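Local coordinates for fiber (Murine adenovirus 2, PDB 5NBH), which probably attaches the virus to host cells, its trimeric distal domain being able to bind N-acetylglucosamine, at residues A[93-98]-A[132-137]; A[198-202]-A[224-230]; A[103-108]-A[120-126]. All blocks are in the same frame, centred on the assembly; numbering follows the deposited sequence.

The head of this fibre illustrates how a beta sandwich is built from bonds within sheets and side-chain packing between them. Contact 3 lies within one sheet, pairing strands 103-113 and 116-125, while contacts 1 and 2 join that sheet to the one containing strands 131-140 and 191-205. Along the chain, contact 3 is nested inside the loop closed by contact 1, and contact 2 follows both. The centres of contacts 1 and 3 are about 9 Å apart and those of contacts 2 and 3 about 12 Å. Strand 83-96 flanks the hairpin on one side and strand 223-231 on the other; contact 1 holds part of the sugar site, while contacts 2 and 3 reach neighbouring subunits.

Contact 1 of 3, residues A[93-98]-A[132-137]; sequences MRLRNG and TQTWEL
Asn97 meets Gln133, Thr134 and Trp135 at one edge of the fibre-head beta sandwich, where the end of strand 83-96 in one sheet approaches strand 131-140 in the other. The strand segments cross at 132°. CB of Asn97 rests 4.0 Å from CZ3 of Trp135, whose NE1 is bonded to Ser215 OG. CG of Asn97 then comes to 3.7 Å from CB of Gln133. With CG anti to the backbone N (chi1 174°), the amide reaches across to the second strand, where OD1 accepts a nearly straight bond of 2.9 Å from Thr134 N; this donor sits well above the carbonyl plane. ND2 of Asn97 crosses over CG of Gln133 at a slant, donates to Glu102 OE1 and gives another bond to a water that in turn donates to Thr132 O. The amide is thus gripped at both ends. Asn97, Glu102, Thr132 and Gln133 all belong to the N-acetyl-D-glucosamine site, without bound sugar here, and these bonds probably hold part of it in shape. A second water links Arg96 O to Glu136 N. Deeper in the sandwich, CB of Leu95 packs 3.9 Å from CE3 of Trp135, and SD of Met93 lies 3.8 Å from CD2 of Leu137.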
loop_
_atom_site.group_PDB
_atom_site.type_symbol
_atom_site.label_atom_id
_atom_site.label_comp_id
_atom_site.label_asym_id
_atom_site.label_seq_id
_atom_site.Cartn_x
_atom_site.Cartn_y
_atom_site.Cartn_z
ATOM N N MET A 93 9.984 15.051 -11.719
ATOM C CA MET A 93 11.356 14.844 -12.169
ATOM C C MET A 93 11.399 14.816 -13.695
ATOM O O MET A 93 10.596 14.145 -14.333
ATOM C CB MET A 93 11.858 13.520 -11.615
ATOM C CG MET A 93 13.316 13.310 -11.822
ATOM S SD MET A 93 13.809 11.777 -11.144
ATOM C CE MET A 93 13.395 11.988 -9.394
ATOM N N ARG A 94 12.356 15.534 -14.261
ATOM C CA ARG A 94 12.548 15.542 -15.703
ATOM C C ARG A 94 13.406 14.343 -16.095
ATOM O O ARG A 94 14.495 14.129 -15.497
ATOM C CB ARG A 94 13.259 16.841 -16.079
ATOM C CG ARG A 94 13.384 17.059 -17.567
ATOM C CD ARG A 94 12.005 17.035 -18.165
ATOM N NE ARG A 94 11.936 17.870 -19.333
ATOM C CZ ARG A 94 10.804 18.259 -19.871
ATOM N NH1 ARG A 94 9.655 17.853 -19.352
ATOM N NH2 ARG A 94 10.842 19.034 -20.931
ATOM N N LEU A 95 12.878 13.527 -17.025
ATOM C CA LEU A 95 13.518 12.326 -17.524
ATOM C C LEU A 95 13.697 12.426 -19.027
ATOM O O LEU A 95 12.845 12.954 -19.715
ATOM C CB LEU A 95 12.683 11.080 -17.222
ATOM C CG LEU A 95 12.426 10.844 -15.736
ATOM C CD1 LEU A 95 11.516 9.674 -15.542
ATOM C CD2 LEU A 95 13.730 10.636 -15.018
ATOM N N ARG A 96 14.811 11.918 -19.506
ATOM C CA ARG A 96 15.072 11.827 -20.953
ATOM C C ARG A 96 14.994 10.376 -21.410
ATOM O O ARG A 96 15.499 9.464 -20.721
ATOM C CB ARG A 96 16.456 12.377 -21.245
ATOM C CG ARG A 96 16.789 12.453 -22.715
ATOM C CD ARG A 96 18.103 13.156 -22.944
ATOM N NE ARG A 96 18.371 13.341 -24.369
ATOM C CZ ARG A 96 19.368 14.055 -24.882
ATOM N NH1 ARG A 96 20.265 14.648 -24.092
ATOM N NH2 ARG A 96 19.497 14.139 -26.200
ATOM N N ASN A 97 14.394 10.156 -22.584
ATOM C CA ASN A 97 14.372 8.856 -23.218
ATOM C C ASN A 97 15.715 8.581 -23.895
ATOM O O ASN A 97 15.905 8.887 -25.099
ATOM C CB ASN A 97 13.241 8.775 -24.247
ATOM C CG ASN A 97 13.264 7.483 -25.041
ATOM O OD1 ASN A 97 13.877 6.479 -24.637
ATOM N ND2 ASN A 97 12.610 7.503 -26.205
ATOM N N GLY A 98 16.637 7.993 -23.143
ATOM C CA GLY A 98 17.975 7.674 -23.639
ATOM C C GLY A 98 18.679 8.863 -24.249
ATOM O O GLY A 98 18.833 9.862 -23.580
ATOM N N THR A 132 9.805 2.040 -28.245
ATOM C CA THR A 132 9.930 1.748 -26.813
ATOM C C THR A 132 10.806 2.810 -26.188
ATOM O O THR A 132 11.924 3.028 -26.676
ATOM C CB THR A 132 10.500 0.357 -26.578
ATOM O OG1 THR A 132 9.571 -0.619 -27.092
ATOM C CG2 THR A 132 10.744 0.096 -25.078
ATOM N N GLN A 133 10.316 3.475 -25.131
ATOM C CA GLN A 133 11.097 4.522 -24.437
ATOM C C GLN A 133 11.749 3.927 -23.199
ATOM O O GLN A 133 11.168 3.048 -22.561
ATOM C CB GLN A 133 10.237 5.726 -23.988
ATOM C CG GLN A 133 9.455 6.389 -25.110
ATOM C CD GLN A 133 8.176 5.642 -25.467
ATOM O OE1 GLN A 133 7.440 5.210 -24.588
ATOM N NE2 GLN A 133 7.890 5.517 -26.760
ATOM N N THR A 134 12.927 4.428 -22.847
ATOM C CA THR A 134 13.663 3.943 -21.690
ATOM C C THR A 134 13.785 5.081 -20.715
ATOM O O THR A 134 14.350 6.124 -21.045
ATOM C CB THR A 134 15.073 3.388 -22.069
ATOM O OG1 THR A 134 14.947 2.247 -22.922
ATOM C CG2 THR A 134 15.795 2.924 -20.833
ATOM N N TRP A 135 13.225 4.888 -19.509
ATOM C CA TRP A 135 13.244 5.879 -18.453
ATOM C C TRP A 135 14.106 5.272 -17.364
ATOM O O TRP A 135 13.766 4.195 -16.852
ATOM C CB TRP A 135 11.835 6.170 -17.926
ATOM C CG TRP A 135 10.814 6.417 -19.021
ATOM C CD1 TRP A 135 9.830 5.564 -19.406
ATOM C CD2 TRP A 135 10.734 7.551 -19.907
ATOM N NE1 TRP A 135 9.128 6.094 -20.446
ATOM C CE2 TRP A 135 9.657 7.320 -20.772
ATOM C CE3 TRP A 135 11.466 8.744 -20.039
ATOM C CZ2 TRP A 135 9.281 8.234 -21.759
ATOM C CZ3 TRP A 135 11.101 9.658 -21.046
ATOM C CH2 TRP A 135 10.030 9.404 -21.885
ATOM N N GLU A 136 15.178 5.947 -16.988
ATOM C CA GLU A 136 16.158 5.381 -16.058
ATOM C C GLU A 136 16.211 6.238 -14.820
ATOM O O GLU A 136 16.417 7.450 -14.919
ATOM C CB GLU A 136 17.540 5.317 -16.722
ATOM C CG GLU A 136 18.623 4.595 -15.932
ATOM C CD GLU A 136 19.955 4.583 -16.691
ATOM O OE1 GLU A 136 20.308 3.581 -17.323
ATOM O OE2 GLU A 136 20.651 5.593 -16.606
ATOM N N LEU A 137 15.980 5.633 -13.655
ATOM C CA LEU A 137 16.206 6.294 -12.347
ATOM C C LEU A 137 17.428 5.702 -11.663
ATOM O O LEU A 137 17.536 4.509 -11.543
ATOM C CB LEU A 137 14.988 6.081 -11.424
ATOM C CG LEU A 137 13.648 6.565 -11.971
ATOM C CD1 LEU A 137 12.476 6.111 -11.089
ATOM C CD2 LEU A 137 13.700 8.071 -12.122
HETATM O O HOH W 1 15.180 8.646 -18.196
HETATM O O HOH W 2 12.529 5.191 -27.998
HETATM O O HOH W 3 17.005 6.565 -20.388
#

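Contact 2 of 3, residues A[198-202]-A[224-230]; sequences CSYAL and FQMSFMY
This is a buried apolar contact between the two sheets of the head's beta sandwich, joining strand 191-205 to strand 223-231 across the core. The strand segments run in roughly the same direction, at 38°, with axes 9.3 Å apart, a spacing filled by side chains. At its middle, Tyr200 and Phe228 form a face-to-face stack: the ring centroids lie 4.0 Å apart and the planes differ by only 8°. In both residues CG sits between the backbone N and the carbonyl carbon (chi1 near 60°), which directs both rings into the space between the sheets, where they lie nearly parallel. Each CB also lies over the partner's ring, giving a reciprocal pair of CH-pi contacts; CB of Tyr200 comes to 3.6 Å from CE1 of Phe228. The two branches of Leu202 divide their work. CD1 approaches Phe228 CE2 at 3.8 Å, whereas CD2 stands over a face of Tyr230, 3.5 Å from its CG. The hydroxyl of Tyr230 is bonded to Ile168 O. At the other end, SG of Cys198 meets the Phe224 ring obliquely, 3.9 Å from CE2. Gln225 of the second subunit packs on Tyr200 and Phe228, bringing this region up to the trimer interface. Cohesion is dispersive, from aromatic faces, methyl groups and sulfur, and at this contact the fit of the side chains, rather than polar bonds, holds the sheets together.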
loop_
_atom_site.group_PDB
_atom_site.type_symbol
_atom_site.label_atom_id
_atom_site.label_comp_id
_atom_site.label_asym_id
_atom_site.label_seq_id
_atom_site.Cartn_x
_atom_site.Cartn_y
_atom_site.Cartn_z
ATOM N N CYS A 198 4.530 -1.755 -19.884
ATOM C CA CYS A 198 5.748 -1.133 -19.472
ATOM C C CYS A 198 6.553 -2.159 -18.684
ATOM O O CYS A 198 6.006 -2.851 -17.808
ATOM C CB CYS A 198 5.451 0.086 -18.610
ATOM S SG CYS A 198 6.904 1.081 -18.155
ATOM N N SER A 199 7.829 -2.286 -19.000
ATOM C CA SER A 199 8.704 -3.141 -18.196
ATOM C C SER A 199 9.324 -2.368 -17.022
ATOM O O SER A 199 9.456 -1.142 -17.064
ATOM C CB SER A 199 9.795 -3.748 -19.040
ATOM O OG SER A 199 10.642 -2.783 -19.512
ATOM N N TYR A 200 9.722 -3.107 -16.009
ATOM C CA TYR A 200 10.565 -2.558 -14.956
ATOM C C TYR A 200 11.715 -3.529 -14.734
ATOM O O TYR A 200 11.567 -4.736 -14.878
ATOM C CB TYR A 200 9.760 -2.279 -13.671
ATOM C CG TYR A 200 9.115 -3.531 -13.135
ATOM C CD1 TYR A 200 7.859 -3.907 -13.574
ATOM C CD2 TYR A 200 9.781 -4.365 -12.227
ATOM C CE1 TYR A 200 7.245 -5.071 -13.118
ATOM C CE2 TYR A 200 9.176 -5.560 -11.773
ATOM C CZ TYR A 200 7.904 -5.892 -12.225
ATOM O OH TYR A 200 7.275 -7.075 -11.830
ATOM N N ALA A 201 12.842 -3.005 -14.321
ATOM C CA ALA A 201 14.022 -3.822 -14.030
ATOM C C ALA A 201 14.827 -3.121 -12.958
ATOM O O ALA A 201 15.100 -1.915 -13.062
ATOM C CB ALA A 201 14.835 -4.011 -15.294
ATOM N N LEU A 202 15.143 -3.849 -11.898
ATOM C CA LEU A 202 15.993 -3.349 -10.821
ATOM C C LEU A 202 17.380 -3.948 -10.976
ATOM O O LEU A 202 17.518 -5.168 -11.032
ATOM C CB LEU A 202 15.455 -3.789 -9.463
ATOM C CG LEU A 202 14.313 -2.925 -8.889
ATOM C CD1 LEU A 202 13.205 -2.560 -9.844
ATOM C CD2 LEU A 202 13.790 -3.632 -7.635
ATOM N N PHE A 224 1.181 7.711 -18.690
ATOM C CA PHE A 224 0.663 6.550 -17.981
ATOM C C PHE A 224 1.056 6.552 -16.510
ATOM O O PHE A 224 1.978 7.267 -16.160
ATOM C CB PHE A 224 1.185 5.264 -18.623
ATOM C CG PHE A 224 2.673 5.124 -18.593
ATOM C CD1 PHE A 224 3.462 5.656 -19.611
ATOM C CD2 PHE A 224 3.297 4.435 -17.575
ATOM C CE1 PHE A 224 4.846 5.500 -19.600
ATOM C CE2 PHE A 224 4.674 4.285 -17.559
ATOM C CZ PHE A 224 5.450 4.828 -18.562
ATOM N N GLN A 225 0.357 5.748 -15.688
ATOM C CA GLN A 225 0.721 5.465 -14.287
ATOM C C GLN A 225 0.960 3.957 -14.192
ATOM O O GLN A 225 0.288 3.156 -14.855
ATOM C CB GLN A 225 -0.381 5.886 -13.246
ATOM C CG GLN A 225 -0.004 5.645 -11.754
ATOM C CD GLN A 225 -1.031 6.100 -10.674
ATOM O OE1 GLN A 225 -1.694 5.263 -10.054
ATOM N NE2 GLN A 225 -1.050 7.387 -10.363
ATOM N N MET A 226 1.961 3.565 -13.424
ATOM C CA MET A 226 2.123 2.154 -13.081
ATOM C C MET A 226 2.823 1.954 -11.764
ATOM O O MET A 226 3.497 2.822 -11.270
ATOM C CB MET A 226 2.790 1.326 -14.177
ATOM C CG MET A 226 4.199 1.656 -14.607
ATOM S SD MET A 226 4.943 0.056 -15.015
ATOM C CE MET A 226 4.945 -0.505 -13.316
ATOM N N SER A 227 2.565 0.799 -11.182
ATOM C CA SER A 227 3.109 0.489 -9.878
ATOM C C SER A 227 3.508 -0.944 -9.890
ATOM O O SER A 227 2.951 -1.743 -10.651
ATOM C CB SER A 227 2.101 0.830 -8.751
ATOM O OG SER A 227 1.091 -0.115 -8.666
ATOM N N PHE A 228 4.470 -1.273 -9.054
ATOM C CA PHE A 228 4.866 -2.658 -8.809
ATOM C C PHE A 228 5.467 -2.746 -7.414
ATOM O O PHE A 228 5.813 -1.721 -6.833
ATOM C CB PHE A 228 5.855 -3.165 -9.894
ATOM C CG PHE A 228 7.177 -2.446 -9.912
ATOM C CD1 PHE A 228 7.362 -1.315 -10.690
ATOM C CD2 PHE A 228 8.258 -2.925 -9.186
ATOM C CE1 PHE A 228 8.581 -0.654 -10.734
ATOM C CE2 PHE A 228 9.473 -2.252 -9.213
ATOM C CZ PHE A 228 9.628 -1.116 -9.964
ATOM N N MET A 229 5.613 -3.954 -6.888
ATOM C CA MET A 229 6.237 -4.160 -5.595
ATOM C C MET A 229 7.563 -4.924 -5.702
ATOM O O MET A 229 7.727 -5.776 -6.546
ATOM C CB MET A 229 5.265 -4.893 -4.680
ATOM C CG MET A 229 4.101 -3.983 -4.315
ATOM S SD MET A 229 2.799 -4.613 -3.242
ATOM C CE MET A 229 3.662 -5.814 -2.316
ATOM N N TYR A 230 8.470 -4.597 -4.807
ATOM C CA TYR A 230 9.683 -5.337 -4.617
ATOM C C TYR A 230 10.056 -5.383 -3.140
ATOM O O TYR A 230 9.330 -4.864 -2.278
ATOM C CB TYR A 230 10.784 -4.742 -5.536
ATOM C CG TYR A 230 11.330 -3.374 -5.193
ATOM C CD1 TYR A 230 10.765 -2.206 -5.727
ATOM C CD2 TYR A 230 12.437 -3.241 -4.346
ATOM C CE1 TYR A 230 11.293 -0.950 -5.442
ATOM C CE2 TYR A 230 12.968 -1.994 -4.060
ATOM C CZ TYR A 230 12.392 -0.858 -4.593
ATOM O OH TYR A 230 12.904 0.393 -4.343
#

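Contact 3 of 3, residues A[103-108]-A[120-126]; sequences YADAHI and NIDVTGE
Strands 103-113 and 116-125 form a beta hairpin, and the contact is its antiparallel pairing in the central part of a sheet of the fibre head. Asp105 and Thr124 are a hydrogen-bonded pair, with Thr124 N to Asp105 O at 2.9 Å and Asp105 N to Thr124 O at 3.1 Å. Two residues on, His107 and Asp122 repeat the pattern: Asp122 N donates to His107 O at 2.9 Å, and His107 N returns a bond to Asp122 O. At the open end, Glu126 N reaches Tyr103 O at 3.1 Å, and a water joins Tyr103 N to Glu126 OE1. Non-hydrogen-bonded pairs alternate with these, the last, Ile108 with Ile121, lying beyond His107 and Asp122. Ala104 faces Gly125 with their CA atoms only 4.0 Å apart, and CB of Ala104 comes to 3.8 Å from CG1 of Val123. Ile108 and Ile121 run alongside each other in the same direction; because chi1 of Ile121 (-169°) sets CG1 opposite the backbone N, that branch meets CG1 of Ile108 at 3.8 Å. This face, with Ala104 and Ile108, looks into the sandwich, touching Trp135 and Leu137 of the other sheet. Asp105, on the opposite face, and Glu126, just past the strand end, both form salt bridges with one modelled conformer of Arg94, which probably offsets the mutual repulsion of their carboxylates. Asp122 OD1 accepts from Gln225 NE2 on the neighbouring strand. Paired apolar residues inward and polar ones outward, on a regular antiparallel backbone, are as expected of a hairpin in a two-sheet beta sandwich.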
loop_
_atom_site.group_PDB
_atom_site.type_symbol
_atom_site.label_atom_id
_atom_site.label_comp_id
_atom_site.label_asym_id
_atom_site.label_seq_id
_atom_site.Cartn_x
_atom_site.Cartn_y
_atom_site.Cartn_z
ATOM N N TYR A 103 11.466 13.749 -23.871
ATOM C CA TYR A 103 11.482 13.924 -22.406
ATOM C C TYR A 103 10.101 13.654 -21.789
ATOM O O TYR A 103 9.090 13.657 -22.482
ATOM C CB TYR A 103 11.924 15.338 -22.057
ATOM C CG TYR A 103 13.329 15.676 -22.514
ATOM C CD1 TYR A 103 13.581 16.042 -23.847
ATOM C CD2 TYR A 103 14.412 15.568 -21.650
ATOM C CE1 TYR A 103 14.875 16.351 -24.270
ATOM C CE2 TYR A 103 15.712 15.860 -22.076
ATOM C CZ TYR A 103 15.933 16.255 -23.373
ATOM O OH TYR A 103 17.212 16.537 -23.792
ATOM N N ALA A 104 10.098 13.426 -20.479
ATOM C CA ALA A 104 8.878 13.279 -19.692
ATOM C C ALA A 104 9.084 13.897 -18.307
ATOM O O ALA A 104 10.208 14.046 -17.847
ATOM C CB ALA A 104 8.507 11.828 -19.565
ATOM N N ASP A 105 7.974 14.241 -17.667
ATOM C CA ASP A 105 7.957 14.652 -16.255
ATOM C C ASP A 105 7.342 13.506 -15.477
ATOM O O ASP A 105 6.339 12.935 -15.913
ATOM C CB ASP A 105 7.071 15.863 -16.067
ATOM C CG ASP A 105 7.778 17.168 -16.408
ATOM O OD1 ASP A 105 8.989 17.153 -16.680
ATOM O OD2 ASP A 105 7.101 18.212 -16.377
ATOM N N ALA A 106 7.929 13.160 -14.343
ATOM C CA ALA A 106 7.446 12.029 -13.588
ATOM C C ALA A 106 7.260 12.390 -12.106
ATOM O O ALA A 106 8.123 13.016 -11.511
ATOM C CB ALA A 106 8.406 10.861 -13.754
ATOM N N HIS A 107 6.113 12.004 -11.561
ATOM C CA HIS A 107 5.883 12.011 -10.111
ATOM C C HIS A 107 6.118 10.595 -9.645
ATOM O O HIS A 107 5.604 9.657 -10.245
ATOM C CB HIS A 107 4.469 12.431 -9.770
ATOM C CG HIS A 107 4.119 13.830 -10.199
ATOM N ND1 HIS A 107 4.345 14.935 -9.410
ATOM C CD2 HIS A 107 3.502 14.285 -11.314
ATOM C CE1 HIS A 107 3.920 16.015 -10.034
ATOM N NE2 HIS A 107 3.413 15.651 -11.198
ATOM N N ILE A 108 6.922 10.432 -8.609
ATOM C CA ILE A 108 7.324 9.113 -8.133
ATOM C C ILE A 108 7.118 8.985 -6.634
ATOM O O ILE A 108 7.524 9.893 -5.879
ATOM C CB ILE A 108 8.815 8.886 -8.413
ATOM C CG1 ILE A 108 9.092 8.990 -9.923
ATOM C CG2 ILE A 108 9.259 7.516 -7.964
ATOM C CD1 ILE A 108 10.542 9.267 -10.221
ATOM N N ASN A 120 5.451 3.564 -7.303
ATOM C CA ASN A 120 4.434 4.157 -8.151
ATOM C C ASN A 120 5.039 5.282 -8.934
ATOM O O ASN A 120 5.753 6.096 -8.385
ATOM C CB ASN A 120 3.292 4.734 -7.324
ATOM C CG ASN A 120 2.152 5.218 -8.187
ATOM O OD1 ASN A 120 1.452 4.414 -8.811
ATOM N ND2 ASN A 120 1.937 6.545 -8.210
ATOM N N ILE A 121 4.738 5.338 -10.221
ATOM C CA ILE A 121 5.186 6.418 -11.069
ATOM C C ILE A 121 4.051 6.895 -11.970
ATOM O O ILE A 121 3.251 6.109 -12.452
ATOM C CB ILE A 121 6.436 6.020 -11.906
ATOM C CG1 ILE A 121 7.044 7.245 -12.578
ATOM C CG2 ILE A 121 6.119 4.906 -12.893
ATOM C CD1 ILE A 121 8.451 6.975 -13.120
ATOM N N ASP A 122 4.016 8.196 -12.174
ATOM C CA ASP A 122 3.057 8.840 -13.066
ATOM C C ASP A 122 3.892 9.572 -14.089
ATOM O O ASP A 122 4.570 10.519 -13.732
ATOM C CB ASP A 122 2.240 9.820 -12.248
ATOM C CG ASP A 122 0.979 10.184 -12.918
ATOM O OD1 ASP A 122 -0.060 9.643 -12.515
ATOM O OD2 ASP A 122 1.038 10.951 -13.884
ATOM N N VAL A 123 3.901 9.110 -15.338
ATOM C CA VAL A 123 4.827 9.620 -16.357
ATOM C C VAL A 123 4.006 10.426 -17.330
ATOM O O VAL A 123 2.997 9.952 -17.815
ATOM C CB VAL A 123 5.520 8.471 -17.132
ATOM C CG1 VAL A 123 6.414 8.997 -18.266
ATOM C CG2 VAL A 123 6.340 7.597 -16.205
ATOM N N THR A 124 4.410 11.651 -17.604
ATOM C CA THR A 124 3.746 12.453 -18.628
ATOM C C THR A 124 4.796 12.832 -19.675
ATOM O O THR A 124 5.570 13.781 -19.509
ATOM C CB THR A 124 3.084 13.709 -18.055
ATOM O OG1 THR A 124 2.149 13.334 -17.037
ATOM C CG2 THR A 124 2.334 14.467 -19.131
ATOM N N GLY A 125 4.840 12.025 -20.726
ATOM C CA GLY A 125 5.698 12.279 -21.898
ATOM C C GLY A 125 5.227 13.464 -22.725
ATOM O O GLY A 125 4.035 13.811 -22.751
ATOM N N GLU A 126 6.182 14.098 -23.409
ATOM C CA GLU A 126 5.898 15.303 -24.168
ATOM C C GLU A 126 5.677 15.006 -25.631
ATOM O O GLU A 126 5.013 15.768 -26.297
ATOM C CB GLU A 126 7.059 16.272 -24.098
ATOM C CG GLU A 126 7.336 16.872 -22.747
ATOM C CD GLU A 126 8.451 17.902 -22.812
ATOM O OE1 GLU A 126 9.336 17.856 -23.715
ATOM O OE2 GLU A 126 8.433 18.783 -21.945
HETATM O O HOH W 4 10.193 15.773 -25.567
HETATM O O HOH W 5 7.983 12.255 -24.647
HETATM O O HOH W 6 3.499 12.992 -14.591
#